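Local coordinates for Maltose/maltodextrin transport permease homologue (Bdellovibrio bacteriovorus HD100, PDB 6FFL), which binds maltotriose through a MalE-like solute-binding domain fused to a MalF-type membrane subunit, and probably takes part in maltodextrin uptake by an ABC transporter, at residues 254-257 and 258-261; 279-282 and 283-287; 300-303 and 304-307; 331-334 and 335-338; 346-349 and 350-353. All coordinates share one frame; numbering follows the deposited sequence. Where two conformers were deposited one is given.

Contact 1: residues 254-257 and 258-261; sequences PMIS and ETGK
Ile256 and the residues Thr259 to Lys261 are joined chiefly by backbone hydrogen bonds. The carbonyl oxygen of Ile256 accepts twice. Gly260 N, 2.9 Å from Ile256 O, comes in nearly along the C=O axis, whereas Thr259 N stands above the carbonyl plane at 3.2 Å from the same Ile256 O. A third bond runs the opposite way, from Ile256 N to Lys261 O at 2.9 Å, and Met255 CA adds a CA-H...O contact to that Lys261 O. The polypeptide thus folds back on itself in the loop between strands 248-251 and 266-274. Ser257 and Glu258 have backbone angles that fit a type I turn, and Gly260 follows at a positive phi of 71°. Side-chain polar contacts secure the returning arm. Thr259 OG1 accepts from Lys261 N, 3.2 Å away, which makes an ST turn; the position of OG1 between its own backbone N and carbonyl carbon (chi1 76°) allows this, and the same hydroxyl also bonds Ala173 O. The lysine chain curls back so that Lys261 NZ lies 2.7 Å from Thr259 O. Van der Waals contacts differ between Met255 and Ile256. Met255 lays its sulfur end along the Gly260 peptide, with Met255 CE 3.5 Å from Gly260 O, and a bound platinum(II) ion lies about 2 Å from the nearest side-chain atom of Met255. Ile256 CB meets Thr259 OG1 at 3.6 Å, and the isoleucine packs on Phe170, Ala173 and Phe174.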
loop_
_atom_site.group_PDB
_atom_site.type_symbol
_atom_site.label_atom_id
_atom_site.label_comp_id
_atom_site.label_asym_id
_atom_site.label_seq_id
_atom_site.Cartn_x
_atom_site.Cartn_y
_atom_site.Cartn_z
ATOM N N PRO A 254 8.797 -14.735 2.275
ATOM C CA PRO A 254 9.119 -16.059 2.827
ATOM C C PRO A 254 9.012 -16.119 4.349
ATOM O O PRO A 254 9.298 -15.151 5.064
ATOM C CB PRO A 254 10.558 -16.291 2.361
ATOM C CG PRO A 254 10.651 -15.534 1.085
ATOM C CD PRO A 254 9.811 -14.280 1.305
ATOM N N MET A 255 8.605 -17.289 4.830
ATOM C CA MET A 255 8.497 -17.547 6.261
ATOM C C MET A 255 9.844 -17.345 6.950
ATOM O O MET A 255 10.897 -17.721 6.430
ATOM C CB MET A 255 7.989 -18.978 6.465
ATOM C CG MET A 255 8.098 -19.558 7.870
ATOM S SD MET A 255 7.684 -21.333 7.894
ATOM C CE MET A 255 5.933 -21.245 7.553
ATOM N N ILE A 256 9.816 -16.726 8.127
ATOM C CA ILE A 256 11.054 -16.562 8.882
ATOM C C ILE A 256 11.478 -17.911 9.444
ATOM O O ILE A 256 10.748 -18.526 10.230
ATOM C CB ILE A 256 10.880 -15.525 9.996
ATOM C CG1 ILE A 256 10.405 -14.207 9.378
ATOM C CG2 ILE A 256 12.156 -15.415 10.848
ATOM C CD1 ILE A 256 11.408 -13.636 8.372
ATOM N N SER A 257 12.670 -18.374 9.046
ATOM C CA SER A 257 13.105 -19.717 9.428
ATOM C C SER A 257 13.162 -19.889 10.943
ATOM O O SER A 257 12.785 -20.943 11.467
ATOM C CB SER A 257 14.476 -20.016 8.820
ATOM O OG SER A 257 14.345 -20.305 7.440
ATOM N N GLU A 258 13.629 -18.865 11.662
ATOM C CA GLU A 258 13.831 -18.974 13.105
ATOM C C GLU A 258 12.529 -19.071 13.888
ATOM O O GLU A 258 12.531 -19.583 15.017
ATOM C CB GLU A 258 14.631 -17.763 13.611
ATOM C CG GLU A 258 16.127 -17.814 13.307
ATOM C CD GLU A 258 16.493 -17.462 11.855
ATOM O OE1 GLU A 258 15.629 -16.977 11.083
ATOM O OE2 GLU A 258 17.677 -17.659 11.497
ATOM N N THR A 259 11.419 -18.588 13.330
ATOM C CA THR A 259 10.166 -18.517 14.070
ATOM C C THR A 259 9.060 -19.375 13.481
ATOM O O THR A 259 8.070 -19.635 14.174
ATOM C CB THR A 259 9.663 -17.062 14.141
ATOM O OG1 THR A 259 9.109 -16.688 12.873
ATOM C CG2 THR A 259 10.823 -16.098 14.483
ATOM N N GLY A 260 9.206 -19.846 12.244
ATOM C CA GLY A 260 8.141 -20.598 11.620
ATOM C C GLY A 260 6.933 -19.781 11.234
ATOM O O GLY A 260 5.881 -20.359 10.949
ATOM N N LYS A 261 7.048 -18.455 11.206
ATOM C CA LYS A 261 5.910 -17.582 10.955
ATOM C C LYS A 261 6.052 -16.884 9.614
ATOM O O LYS A 261 7.132 -16.405 9.259
ATOM C CB LYS A 261 5.750 -16.529 12.058
ATOM C CG LYS A 261 5.826 -17.076 13.478
ATOM C CD LYS A 261 4.682 -18.019 13.785
ATOM C CE LYS A 261 4.864 -18.691 15.158
ATOM N NZ LYS A 261 5.539 -20.045 15.117
#

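Contact 2: residues 279-282 and 283-287; sequences KSEA and HYEAA
Ser280 and His283 are turned toward each other by their first torsions. The serine hydroxyl sits between its own backbone N and carbonyl carbon (chi1 80°), which brings it near the first backbone N-H groups of the helix. The imidazole is swung back beside its own backbone N (chi1 -73°). Ser280 OG and His283 ND1 thereby come within 2.8 Å in a hydrogen bond in which either could be the donor, with the hydroxyl at the ring edge and in its plane. Ser280 is also the N-cap residue: its OG takes a weak, bent bond from Ala282 N at 3.2 Å. One hydroxyl therefore serves both the start of the helix and the rotation of the imidazole. Lys279 covers a face of the same ring. Its CB stands 4.0 Å from the centroid of the His283 ring, 12° off the normal, in a CH-pi contact, while the extended chain carries CD on to within 4.0 Å of His283 NE2. Regular helical bonds then take over, Tyr284 N to Ser280 O, Glu285 N to Glu281 O and Ala286 N to Ala282 O. On another flank the like-charged Glu281 and Glu285 cross at about a right angle, although Glu285 was modelled in two conformers; the helix N-terminus would probably ease their mutual repulsion. Helix 281-294 lies against strand 4-9 here: His283 and Ala286 both touch Ile5, His283 also reaches Val3 and Glu60, Ala286 meets Ile33, and Tyr284 packs on Arg79.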
loop_
_atom_site.group_PDB
_atom_site.type_symbol
_atom_site.label_atom_id
_atom_site.label_comp_id
_atom_site.label_asym_id
_atom_site.label_seq_id
_atom_site.Cartn_x
_atom_site.Cartn_y
_atom_site.Cartn_z
ATOM N N LYS A 279 -17.981 23.628 -2.710
ATOM C CA LYS A 279 -18.201 25.014 -3.115
ATOM C C LYS A 279 -19.674 25.324 -3.333
ATOM O O LYS A 279 -20.101 26.466 -3.128
ATOM C CB LYS A 279 -17.427 25.329 -4.395
ATOM C CG LYS A 279 -15.917 25.305 -4.261
ATOM C CD LYS A 279 -15.276 25.594 -5.611
ATOM C CE LYS A 279 -13.860 25.064 -5.691
ATOM N NZ LYS A 279 -13.118 25.703 -6.810
ATOM N N SER A 280 -20.460 24.345 -3.769
ATOM C CA SER A 280 -21.859 24.598 -4.086
ATOM C C SER A 280 -22.581 23.268 -4.189
ATOM O O SER A 280 -21.963 22.202 -4.213
ATOM C CB SER A 280 -22.011 25.383 -5.390
ATOM O OG SER A 280 -21.881 24.518 -6.503
ATOM N N GLU A 281 -23.910 23.348 -4.278
ATOM C CA GLU A 281 -24.706 22.137 -4.436
ATOM C C GLU A 281 -24.363 21.418 -5.733
ATOM O O GLU A 281 -24.329 20.184 -5.774
ATOM C CB GLU A 281 -26.197 22.482 -4.375
ATOM C CG GLU A 281 -27.135 21.272 -4.409
ATOM C CD GLU A 281 -26.975 20.334 -3.212
ATOM O OE1 GLU A 281 -26.436 20.759 -2.163
ATOM O OE2 GLU A 281 -27.397 19.161 -3.323
ATOM N N ALA A 282 -24.078 22.169 -6.800
ATOM C CA ALA A 282 -23.748 21.539 -8.076
ATOM C C ALA A 282 -22.416 20.800 -8.004
ATOM O O ALA A 282 -22.255 19.741 -8.625
ATOM C CB ALA A 282 -23.726 22.584 -9.193
ATOM N N HIS A 283 -21.445 21.341 -7.260
ATOM C CA HIS A 283 -20.179 20.632 -7.089
ATOM C C HIS A 283 -20.384 19.334 -6.317
ATOM O O HIS A 283 -19.813 18.291 -6.670
ATOM C CB HIS A 283 -19.160 21.523 -6.375
ATOM C CG HIS A 283 -18.614 22.625 -7.228
ATOM N ND1 HIS A 283 -19.305 23.795 -7.467
ATOM C CD2 HIS A 283 -17.440 22.740 -7.894
ATOM C CE1 HIS A 283 -18.583 24.579 -8.249
ATOM N NE2 HIS A 283 -17.446 23.964 -8.520
ATOM N N TYR A 284 -21.213 19.378 -5.270
ATOM C CA TYR A 284 -21.486 18.196 -4.461
ATOM C C TYR A 284 -22.174 17.106 -5.278
ATOM O O TYR A 284 -21.769 15.941 -5.243
ATOM C CB TYR A 284 -22.348 18.579 -3.256
ATOM C CG TYR A 284 -22.831 17.386 -2.470
ATOM C CD1 TYR A 284 -21.967 16.694 -1.624
ATOM C CD2 TYR A 284 -24.140 16.930 -2.587
ATOM C CE1 TYR A 284 -22.393 15.596 -0.902
ATOM C CE2 TYR A 284 -24.578 15.819 -1.865
ATOM C CZ TYR A 284 -23.700 15.161 -1.027
ATOM O OH TYR A 284 -24.110 14.063 -0.305
ATOM N N GLU A 285 -23.235 17.472 -6.005
ATOM C CA GLU A 285 -23.948 16.492 -6.819
ATOM C C GLU A 285 -23.034 15.886 -7.878
ATOM O O GLU A 285 -23.104 14.683 -8.155
ATOM C CB GLU A 285 -25.170 17.142 -7.473
ATOM C CG GLU A 285 -26.163 17.743 -6.485
ATOM C CD GLU A 285 -27.360 18.383 -7.166
ATOM O OE1 GLU A 285 -28.342 17.665 -7.434
ATOM O OE2 GLU A 285 -27.316 19.602 -7.433
ATOM N N ALA A 286 -22.166 16.705 -8.477
ATOM C CA ALA A 286 -21.231 16.187 -9.471
ATOM C C ALA A 286 -20.216 15.250 -8.832
ATOM O O ALA A 286 -19.854 14.223 -9.420
ATOM C CB ALA A 286 -20.523 17.338 -10.185
ATOM N N ALA A 287 -19.752 15.579 -7.622
ATOM C CA ALA A 287 -18.786 14.721 -6.942
ATOM C C ALA A 287 -19.400 13.370 -6.599
ATOM O O ALA A 287 -18.735 12.330 -6.697
ATOM C CB ALA A 287 -18.269 15.418 -5.679
#

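Contact 3: residues 300-303 and 304-307; sequences QLLF and AEKV
Ala304, Glu305, Lys306 and Val307 each donate their backbone N-H to the carbonyl four residues earlier, closing one continuous turn of alpha-helix onto the next. The bonds are of normal length: Glu305 N lies 2.8 Å from Leu301 O. Lys306 N is 3.0 Å from Leu302 O. Only at Val307 does phi, at -126°, depart strongly from helical values. Side chains meet four residues apart along two flanks. Leu302 crosses Lys306 at a slant, with Leu302 CD1 3.7 Å from Lys306 CE, so the leucine branch rests on the aliphatic part of the lysine. Phe303 and Val307 lie side by side; Val307 CG2 approaches the ring edge, 4.1 Å from Phe303 CD1. The first torsion of Val307 (chi1 -58°) sets CG2 between its backbone N and carbonyl carbon, which places this methyl 3.2 Å from Phe303 O. Ala304 is backed by Pro311 and Ile321. The lysine chain carries its charge past Leu302 to a salt bridge between NZ and Glu21 of helix 13-29, the helix whose Val18 touches both Leu302 and Phe303. The contact with helix 13-29 thus combines apolar packing with that one ion pair, the lysine chain serving both.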
loop_
_atom_site.group_PDB
_atom_site.type_symbol
_atom_site.label_atom_id
_atom_site.label_comp_id
_atom_site.label_asym_id
_atom_site.label_seq_id
_atom_site.Cartn_x
_atom_site.Cartn_y
_atom_site.Cartn_z
ATOM N N GLN A 300 -14.393 -0.764 -12.184
ATOM C CA GLN A 300 -13.609 -1.751 -11.439
ATOM C C GLN A 300 -13.040 -2.819 -12.366
ATOM O O GLN A 300 -11.894 -3.254 -12.198
ATOM C CB GLN A 300 -14.470 -2.404 -10.363
ATOM C CG GLN A 300 -14.948 -1.447 -9.276
ATOM C CD GLN A 300 -15.319 -2.177 -8.001
ATOM O OE1 GLN A 300 -14.955 -3.337 -7.817
ATOM N NE2 GLN A 300 -16.042 -1.494 -7.105
ATOM N N LEU A 301 -13.827 -3.259 -13.342
ATOM C CA LEU A 301 -13.348 -4.285 -14.259
ATOM C C LEU A 301 -12.368 -3.736 -15.286
ATOM O O LEU A 301 -11.575 -4.504 -15.840
ATOM C CB LEU A 301 -14.532 -4.959 -14.954
ATOM C CG LEU A 301 -15.397 -5.846 -14.047
ATOM C CD1 LEU A 301 -16.621 -6.387 -14.805
ATOM C CD2 LEU A 301 -14.571 -6.977 -13.437
ATOM N N LEU A 302 -12.416 -2.436 -15.571
ATOM C CA LEU A 302 -11.373 -1.828 -16.391
ATOM C C LEU A 302 -10.021 -1.925 -15.694
ATOM O O LEU A 302 -9.018 -2.317 -16.307
ATOM C CB LEU A 302 -11.722 -0.371 -16.691
ATOM C CG LEU A 302 -10.762 0.391 -17.601
ATOM C CD1 LEU A 302 -10.700 -0.241 -18.984
ATOM C CD2 LEU A 302 -11.208 1.850 -17.685
ATOM N N PHE A 303 -9.980 -1.573 -14.402
ATOM C CA PHE A 303 -8.758 -1.748 -13.616
ATOM C C PHE A 303 -8.380 -3.218 -13.533
ATOM O O PHE A 303 -7.213 -3.584 -13.706
ATOM C CB PHE A 303 -8.928 -1.175 -12.206
ATOM C CG PHE A 303 -8.782 0.316 -12.135
ATOM C CD1 PHE A 303 -7.523 0.896 -12.093
ATOM C CD2 PHE A 303 -9.899 1.138 -12.096
ATOM C CE1 PHE A 303 -7.378 2.259 -12.018
ATOM C CE2 PHE A 303 -9.760 2.504 -12.029
ATOM C CZ PHE A 303 -8.488 3.070 -11.996
ATOM N N ALA A 304 -9.361 -4.080 -13.256
ATOM C CA ALA A 304 -9.062 -5.509 -13.175
ATOM C C ALA A 304 -8.439 -6.012 -14.473
ATOM O O ALA A 304 -7.492 -6.806 -14.449
ATOM C CB ALA A 304 -10.334 -6.294 -12.833
ATOM N N GLU A 305 -8.923 -5.520 -15.614
ATOM C CA GLU A 305 -8.422 -5.997 -16.898
ATOM C C GLU A 305 -7.039 -5.439 -17.216
ATOM O O GLU A 305 -6.181 -6.165 -17.733
ATOM C CB GLU A 305 -9.412 -5.631 -18.001
ATOM C CG GLU A 305 -8.961 -5.973 -19.412
ATOM C CD GLU A 305 -10.003 -5.573 -20.442
ATOM O OE1 GLU A 305 -10.200 -4.356 -20.654
ATOM O OE2 GLU A 305 -10.644 -6.475 -21.021
ATOM N N LYS A 306 -6.799 -4.168 -16.916
ATOM C CA LYS A 306 -5.584 -3.515 -17.382
ATOM C C LYS A 306 -4.438 -3.560 -16.379
ATOM O O LYS A 306 -3.275 -3.581 -16.798
ATOM C CB LYS A 306 -5.897 -2.071 -17.780
ATOM C CG LYS A 306 -6.957 -2.006 -18.883
ATOM C CD LYS A 306 -6.718 -0.870 -19.853
ATOM C CE LYS A 306 -7.664 -0.976 -21.047
ATOM N NZ LYS A 306 -7.388 0.074 -22.063
ATOM N N VAL A 307 -4.707 -3.589 -15.069
ATOM C CA VAL A 307 -3.639 -3.655 -14.077
ATOM C C VAL A 307 -3.799 -4.819 -13.111
ATOM O O VAL A 307 -2.992 -4.962 -12.191
ATOM C CB VAL A 307 -3.473 -2.323 -13.309
ATOM C CG1 VAL A 307 -3.190 -1.191 -14.308
ATOM C CG2 VAL A 307 -4.698 -2.000 -12.415
#

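Contact 4: residues 331-334 and 335-338; sequences SADI and MEVG
Met335 N and Ser331 O close the last firm helical bond of helix 328-335 at 2.9 Å; the bond from Glu336 N to Ala332 O is weak, as is the one from Val337 N to Ile334 O, which spans 3.4 Å. Met335 lies back over the turn it has just completed. Its CG is placed beside its own backbone N (chi1 -72°) and the chain bends at its last torsion, so the terminal methyl returns toward Ser331: Met335 CE is 3.6 Å from Ser331 O and 3.9 Å from Ser331 OG. The serine hydroxyl has its hydrogen bond elsewhere, with His115 NE2, and His115 also touches Met335 and Ile334. A second flank carries two acids three residues apart. Asp333 OD1 and Glu336 OE1 stand 4.0 Å from each other, their carboxylate planes 78° apart. Arg252 NH2 forms salt bridges with both Asp333 OD1 and Glu336 OE2, which probably offsets the like charges. Asp333 was modelled in two conformers, and both its approach to Glu336 and its bridge to Arg252 carry that caution. Val337 folds one branch back, with CG2 3.5 Å from Ile334 O, and its side chain packs on Arg252 as well. The chain then leaves through a type I beta turn from Met335 to Gly338, closed by Gly338 N to Met335 O at 2.9 Å. This is a helix C-terminus unwinding through a beta turn into strand 339-340, which runs parallel to strand 266-274 in the large mixed sheet.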
loop_
_atom_site.group_PDB
_atom_site.type_symbol
_atom_site.label_atom_id
_atom_site.label_comp_id
_atom_site.label_asym_id
_atom_site.label_seq_id
_atom_site.Cartn_x
_atom_site.Cartn_y
_atom_site.Cartn_z
ATOM N N SER A 331 -2.408 -14.646 -5.215
ATOM C CA SER A 331 -2.630 -13.429 -4.446
ATOM C C SER A 331 -3.574 -13.683 -3.274
ATOM O O SER A 331 -3.379 -13.140 -2.178
ATOM C CB SER A 331 -3.180 -12.338 -5.360
ATOM O OG SER A 331 -3.373 -11.142 -4.636
ATOM N N ALA A 332 -4.607 -14.511 -3.483
ATOM C CA ALA A 332 -5.499 -14.845 -2.377
ATOM C C ALA A 332 -4.762 -15.645 -1.308
ATOM O O ALA A 332 -4.985 -15.441 -0.104
ATOM C CB ALA A 332 -6.726 -15.601 -2.891
ATOM N N ASP A 333 -3.860 -16.535 -1.722
ATOM C CA ASP A 333 -3.059 -17.285 -0.761
ATOM C C ASP A 333 -2.086 -16.381 -0.010
ATOM O O ASP A 333 -1.748 -16.664 1.146
ATOM C CB ASP A 333 -2.308 -18.406 -1.480
ATOM C CG ASP A 333 -1.351 -19.139 -0.573
ATOM O OD1 ASP A 333 -1.813 -20.001 0.204
ATOM O OD2 ASP A 333 -0.140 -18.847 -0.629
ATOM N N ILE A 334 -1.635 -15.293 -0.641
ATOM C CA ILE A 334 -0.781 -14.328 0.042
ATOM C C ILE A 334 -1.584 -13.546 1.071
ATOM O O ILE A 334 -1.144 -13.359 2.213
ATOM C CB ILE A 334 -0.115 -13.393 -0.988
ATOM C CG1 ILE A 334 0.898 -14.166 -1.832
ATOM C CG2 ILE A 334 0.541 -12.176 -0.299
ATOM C CD1 ILE A 334 1.266 -13.472 -3.132
ATOM N N MET A 335 -2.781 -13.091 0.690
ATOM C CA MET A 335 -3.630 -12.339 1.602
ATOM C C MET A 335 -4.138 -13.187 2.761
ATOM O O MET A 335 -4.507 -12.633 3.807
ATOM C CB MET A 335 -4.803 -11.735 0.826
ATOM C CG MET A 335 -4.407 -10.562 -0.086
ATOM S SD MET A 335 -5.828 -9.761 -0.864
ATOM C CE MET A 335 -6.276 -10.981 -2.110
ATOM N N GLU A 336 -4.152 -14.510 2.602
ATOM C CA GLU A 336 -4.671 -15.408 3.626
ATOM C C GLU A 336 -3.886 -15.301 4.929
ATOM O O GLU A 336 -4.447 -15.492 6.014
ATOM C CB GLU A 336 -4.638 -16.836 3.075
ATOM C CG GLU A 336 -4.744 -17.965 4.067
ATOM C CD GLU A 336 -4.527 -19.314 3.392
ATOM O OE1 GLU A 336 -5.154 -19.552 2.334
ATOM O OE2 GLU A 336 -3.722 -20.124 3.908
ATOM N N VAL A 337 -2.591 -15.004 4.857
ATOM C CA VAL A 337 -1.808 -14.830 6.073
ATOM C C VAL A 337 -1.597 -13.358 6.405
ATOM O O VAL A 337 -0.757 -13.032 7.245
ATOM C CB VAL A 337 -0.463 -15.576 6.000
ATOM C CG1 VAL A 337 -0.699 -17.088 5.924
ATOM C CG2 VAL A 337 0.365 -15.107 4.817
ATOM N N GLY A 338 -2.349 -12.462 5.772
ATOM C CA GLY A 338 -2.259 -11.050 6.070
ATOM C C GLY A 338 -3.137 -10.671 7.252
ATOM O O GLY A 338 -3.847 -11.494 7.832
#

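Contact 5: residues 346-349 and 350-353; sequences EVRA and VWDS. With GLC (alpha-D-glucopyranose), chain B.
Arg348 and Asp352 form an i to i+4 salt bridge on helix 346-362, in the sugar-binding pocket of this solute-binding fold. The guanidinium grips the carboxylate side-on with two nitrogens, NE to Asp352 OD2 at 3.1 Å and NH2 to Asp352 OD1 at 2.8 Å. Both oxygens lie close to the guanidinium plane, yet they are met from above the carboxylate plane, the two groups being turned 48° apart. Arg348 leaves its backbone with CG anti to N (chi1 173°) and bends twice further out, which swings the group along the helix to Asp352. Asp352 is itself held by Arg355 and Gln382 and probably steadies the arginine for its sugar contacts: Arg348 NH2 bonds glucose O4 at 2.9 Å and Arg348 NH1 bonds O3 at 3.1 Å. Trp351 presents one ring face to the same glucose, whose C6 sits 3.7 Å above the plane toward its rim, a CH-rich sugar surface on an aromatic. Glu43, Asp67, Glu163 and Phe165 also hydrogen-bond this glucose. Val347 lies beside the indole and points the same way, with Val347 CG1 3.7 Å from Trp351 CD1.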
loop_
_atom_site.group_PDB
_atom_site.type_symbol
_atom_site.label_atom_id
_atom_site.label_comp_id
_atom_site.label_asym_id
_atom_site.label_seq_id
_atom_site.Cartn_x
_atom_site.Cartn_y
_atom_site.Cartn_z
ATOM N N GLU A 346 -4.516 6.701 15.555
ATOM C CA GLU A 346 -3.318 6.303 16.276
ATOM C C GLU A 346 -2.299 5.647 15.350
ATOM O O GLU A 346 -1.091 5.730 15.607
ATOM C CB GLU A 346 -3.690 5.353 17.414
ATOM C CG GLU A 346 -4.364 6.034 18.619
ATOM C CD GLU A 346 -5.866 6.278 18.468
ATOM O OE1 GLU A 346 -6.448 5.997 17.404
ATOM O OE2 GLU A 346 -6.478 6.760 19.447
ATOM N N VAL A 347 -2.760 5.001 14.275
ATOM C CA VAL A 347 -1.848 4.312 13.360
ATOM C C VAL A 347 -0.916 5.305 12.684
ATOM O O VAL A 347 0.240 4.985 12.378
ATOM C CB VAL A 347 -2.653 3.500 12.321
ATOM C CG1 VAL A 347 -1.731 2.874 11.285
ATOM C CG2 VAL A 347 -3.458 2.433 13.013
ATOM N N ARG A 348 -1.398 6.524 12.454
ATOM C CA ARG A 348 -0.572 7.569 11.861
ATOM C C ARG A 348 0.647 7.860 12.728
ATOM O O ARG A 348 1.767 7.997 12.217
ATOM C CB ARG A 348 -1.424 8.828 11.668
ATOM C CG ARG A 348 -0.659 10.042 11.223
ATOM C CD ARG A 348 -0.426 9.998 9.731
ATOM N NE ARG A 348 0.911 9.516 9.383
ATOM C CZ ARG A 348 1.144 8.550 8.496
ATOM N NH1 ARG A 348 0.137 7.945 7.886
ATOM N NH2 ARG A 348 2.392 8.209 8.208
ATOM N N ALA A 349 0.446 7.962 14.047
ATOM C CA ALA A 349 1.562 8.163 14.959
ATOM C C ALA A 349 2.536 6.993 14.904
ATOM O O ALA A 349 3.757 7.187 14.991
ATOM C CB ALA A 349 1.044 8.350 16.386
ATOM N N VAL A 350 2.014 5.771 14.773
ATOM C CA VAL A 350 2.879 4.596 14.692
ATOM C C VAL A 350 3.742 4.660 13.440
ATOM O O VAL A 350 4.962 4.459 13.502
ATOM C CB VAL A 350 2.053 3.300 14.740
ATOM C CG1 VAL A 350 2.950 2.104 14.416
ATOM C CG2 VAL A 350 1.422 3.113 16.122
ATOM N N TRP A 351 3.128 4.935 12.282
ATOM C CA TRP A 351 3.914 5.018 11.050
ATOM C C TRP A 351 4.988 6.093 11.152
ATOM O O TRP A 351 6.136 5.888 10.737
ATOM C CB TRP A 351 3.016 5.335 9.854
ATOM C CG TRP A 351 2.071 4.278 9.412
ATOM C CD1 TRP A 351 0.752 4.461 9.105
ATOM C CD2 TRP A 351 2.354 2.884 9.165
ATOM N NE1 TRP A 351 0.193 3.266 8.696
ATOM C CE2 TRP A 351 1.154 2.288 8.725
ATOM C CE3 TRP A 351 3.504 2.086 9.275
ATOM C CZ2 TRP A 351 1.062 0.933 8.403
ATOM C CZ3 TRP A 351 3.406 0.735 8.954
ATOM C CH2 TRP A 351 2.196 0.178 8.522
ATOM N N ASP A 352 4.613 7.280 11.636
ATOM C CA ASP A 352 5.566 8.387 11.664
ATOM C C ASP A 352 6.717 8.110 12.620
ATOM O O ASP A 352 7.870 8.428 12.311
ATOM C CB ASP A 352 4.852 9.686 12.033
ATOM C CG ASP A 352 3.914 10.170 10.923
ATOM O OD1 ASP A 352 4.126 9.788 9.759
ATOM O OD2 ASP A 352 2.978 10.937 11.219
ATOM N N SER A 353 6.420 7.536 13.790
ATOM C CA SER A 353 7.473 7.196 14.743
ATOM C C SER A 353 8.385 6.105 14.196
ATOM O O SER A 353 9.614 6.192 14.322
ATOM C CB SER A 353 6.855 6.751 16.068
ATOM O OG SER A 353 7.861 6.474 17.025
HETATM C C1 GLC B . 1.189 2.950 3.959
HETATM C C2 GLC B . 0.088 3.767 4.638
HETATM C C3 GLC B . 0.602 5.184 4.914
HETATM C C4 GLC B . 1.868 5.124 5.752
HETATM C C5 GLC B . 2.920 4.249 5.054
HETATM C C6 GLC B . 4.106 4.011 5.983
HETATM O O2 GLC B . -1.103 3.803 3.827
HETATM O O3 GLC B . -0.397 5.942 5.633
HETATM O O4 GLC B . 2.378 6.455 5.924
HETATM O O5 GLC B . 2.353 2.961 4.790
HETATM O O6 GLC B . 5.226 3.424 5.286
#

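All five contacts are local, and their chemistry follows their place. Contacts 1 and 2 are surface features on opposite sides of the chain's centre, their centres about 52 Å apart; one is a loop ruled by backbone bonds, the other a capped helix start. Contacts 3 and 4 are partly buried, the first mainly apolar packing with a lysine at its edge, the second a helix end passing into a turn, with acids paired to an arginine. Contact 5 is buried and alone has residues touching the sugar. Contacts 2 and 3 lie on consecutive helices, 281-294 and 297-307. Contacts 1 and 4 are neighbours without touching, about 8 Å apart at their nearest atoms.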